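Local coordinates for biogenic amine-binding protein (PDB 4GET), which probably binds biogenic amines within the lipocalin-like barrel of the nitrophorin family of the blood-feeding insect Rhodnius prolixus, at residues Cys43-His48 with Glu182-Leu187. Numbering follows the deposited sequence.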
loop_
_atom_site.group_PDB
_atom_site.type_symbol
_atom_site.label_atom_id
_atom_site.label_comp_id
_atom_site.label_asym_id
_atom_site.label_seq_id
_atom_site.Cartn_x
_atom_site.Cartn_y
_atom_site.Cartn_z
ATOM N N CYS A 43 1.141 10.873 4.859
ATOM C CA CYS A 43 2.445 10.390 4.442
ATOM C C CYS A 43 2.530 8.938 4.892
ATOM O O CYS A 43 2.553 8.651 6.092
ATOM C CB CYS A 43 3.557 11.211 5.097
ATOM S SG CYS A 43 3.418 12.993 4.820
ATOM N N THR A 44 2.539 8.025 3.931
ATOM C CA THR A 44 2.532 6.607 4.253
ATOM C C THR A 44 3.820 5.931 3.836
ATOM O O THR A 44 4.280 6.073 2.709
ATOM C CB THR A 44 1.378 5.857 3.581
ATOM O OG1 THR A 44 0.137 6.242 4.187
ATOM C CG2 THR A 44 1.568 4.364 3.744
ATOM N N LYS A 45 4.398 5.203 4.776
ATOM C CA LYS A 45 5.517 4.338 4.501
ATOM C C LYS A 45 5.147 2.978 5.059
ATOM O O LYS A 45 4.532 2.884 6.127
ATOM C CB LYS A 45 6.788 4.862 5.183
ATOM C CG LYS A 45 8.007 3.959 5.010
ATOM C CD LYS A 45 9.258 4.613 5.610
ATOM C CE LYS A 45 10.509 3.789 5.365
ATOM N NZ LYS A 45 11.697 4.329 6.099
ATOM N N PHE A 46 5.500 1.926 4.333
ATOM C CA PHE A 46 5.319 0.590 4.868
ATOM C C PHE A 46 6.532 -0.293 4.663
ATOM O O PHE A 46 7.339 -0.080 3.754
ATOM C CB PHE A 46 4.030 -0.076 4.365
ATOM C CG PHE A 46 3.895 -0.127 2.866
ATOM C CD1 PHE A 46 3.980 -1.336 2.192
ATOM C CD2 PHE A 46 3.646 1.024 2.135
ATOM C CE1 PHE A 46 3.835 -1.395 0.818
ATOM C CE2 PHE A 46 3.496 0.968 0.750
ATOM C CZ PHE A 46 3.593 -0.237 0.097
ATOM N N LEU A 47 6.655 -1.259 5.565
ATOM C CA LEU A 47 7.705 -2.257 5.548
ATOM C C LEU A 47 7.016 -3.576 5.304
ATOM O O LEU A 47 5.965 -3.828 5.869
ATOM C CB LEU A 47 8.350 -2.350 6.927
ATOM C CG LEU A 47 9.458 -1.422 7.387
ATOM C CD1 LEU A 47 9.925 -1.885 8.774
ATOM C CD2 LEU A 47 10.582 -1.495 6.398
ATOM N N HIS A 48 7.597 -4.439 4.493
ATOM C CA HIS A 48 7.076 -5.788 4.486
ATOM C C HIS A 48 8.110 -6.888 4.387
ATOM O O HIS A 48 9.315 -6.636 4.334
ATOM C CB HIS A 48 5.904 -5.978 3.505
ATOM C CG HIS A 48 6.113 -5.373 2.155
ATOM N ND1 HIS A 48 5.066 -4.909 1.383
ATOM C CD2 HIS A 48 7.235 -5.179 1.425
ATOM C CE1 HIS A 48 5.539 -4.449 0.240
ATOM N NE2 HIS A 48 6.851 -4.605 0.240
ATOM N N GLU A 182 10.475 3.235 13.954
ATOM C CA GLU A 182 10.525 2.413 15.166
ATOM C C GLU A 182 9.330 1.475 15.261
ATOM O O GLU A 182 9.481 0.264 15.414
ATOM C CB GLU A 182 10.590 3.280 16.429
ATOM C CG GLU A 182 10.467 2.473 17.718
ATOM C CD GLU A 182 10.387 3.337 18.971
ATOM O OE1 GLU A 182 11.414 3.941 19.354
ATOM O OE2 GLU A 182 9.296 3.401 19.581
ATOM N N THR A 183 8.135 2.041 15.182
ATOM C CA THR A 183 6.928 1.234 15.249
ATOM C C THR A 183 6.886 0.243 14.085
ATOM O O THR A 183 6.547 -0.920 14.268
ATOM C CB THR A 183 5.672 2.116 15.248
ATOM O OG1 THR A 183 5.741 3.027 16.351
ATOM C CG2 THR A 183 4.413 1.259 15.355
ATOM N N LEU A 184 7.252 0.708 12.895
ATOM C CA LEU A 184 7.285 -0.153 11.715
ATOM C C LEU A 184 8.130 -1.395 11.981
ATOM O O LEU A 184 7.715 -2.525 11.704
ATOM C CB LEU A 184 7.857 0.599 10.502
ATOM C CG LEU A 184 6.984 1.632 9.787
ATOM C CD1 LEU A 184 7.800 2.298 8.692
ATOM C CD2 LEU A 184 5.705 1.012 9.200
ATOM N N GLN A 185 9.327 -1.176 12.506
ATOM C CA GLN A 185 10.240 -2.278 12.770
ATOM C C GLN A 185 9.676 -3.169 13.864
ATOM O O GLN A 185 9.668 -4.387 13.737
ATOM C CB GLN A 185 11.640 -1.758 13.133
ATOM C CG GLN A 185 12.473 -1.345 11.911
ATOM C CD GLN A 185 13.421 -0.179 12.182
ATOM O OE1 GLN A 185 13.836 0.050 13.319
ATOM N NE2 GLN A 185 13.756 0.569 11.132
ATOM N N LYS A 186 9.177 -2.552 14.925
ATOM C CA LYS A 186 8.666 -3.294 16.069
ATOM C C LYS A 186 7.456 -4.170 15.714
ATOM O O LYS A 186 7.398 -5.332 16.103
ATOM C CB LYS A 186 8.327 -2.330 17.207
ATOM C CG LYS A 186 7.754 -2.985 18.439
ATOM C CD LYS A 186 7.127 -1.950 19.355
ATOM C CE LYS A 186 5.871 -1.367 18.729
ATOM N NZ LYS A 186 5.160 -0.461 19.673
ATOM N N LEU A 187 6.496 -3.625 14.971
ATOM C CA LEU A 187 5.297 -4.400 14.617
ATOM C C LEU A 187 5.585 -5.508 13.587
ATOM O O LEU A 187 4.923 -6.550 13.578
ATOM C CB LEU A 187 4.156 -3.482 14.154
ATOM C CG LEU A 187 3.630 -2.526 15.234
ATOM C CD1 LEU A 187 2.560 -1.582 14.701
ATOM C CD2 LEU A 187 3.100 -3.313 16.428
#
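Leu47 and Leu184 each turn CG anti to their own carbonyl carbon (chi1 -84° for Leu47), and with both CA-CB bonds directed across the gap the two side chains cross at a slant between strand and helix. Leu47 CD1 rests 3.7 Å from Leu184 CB and equally near the carbonyl carbon of that residue, so this methyl lies on the helix backbone at the root of the leucine instead of meeting its tip. The branched end of Leu184 passes beyond it to the strand. There CD2 sits 3.8 Å from the backbone O of Lys45, a van der Waals contact, while CD1 touches the aliphatic part of the lysine, 4.0 Å from CG. Lys45 is extended throughout, with CG anti to the backbone N (chi1 177°); its CG and CD pass across the CD1 methyl of Leu184, and NZ is carried onward to a salt bridge with Asp181, just ahead of the helical segment. In the lipocalin-type antiparallel beta-barrel of the nitrophorins, members of the calycin clan, this packs the C-terminal helix 181-189 against the outer surface of strand 43-50; the axes of segments 43-48 and 182-187 approach to 8.7 Å at an angle of 27°. Leu184 is buried, also touching Val59 and Ser61 of the adjoining strand 55-64. Phe46 and His48 point to the other side of the strand, where the Phe46 ring stacks with Phe60 and its side chain is about 6 Å from a bound Tris molecule, probably from the crystallisation liquor. No hydrogen bond joins strand to helix here, but the Cys43-Cys177 disulfide ties the start of the strand to the chain leading into the helix. At the margin, Gln185 adds a looser apolar touch, its CG 4.1 Å from Leu47 CD1.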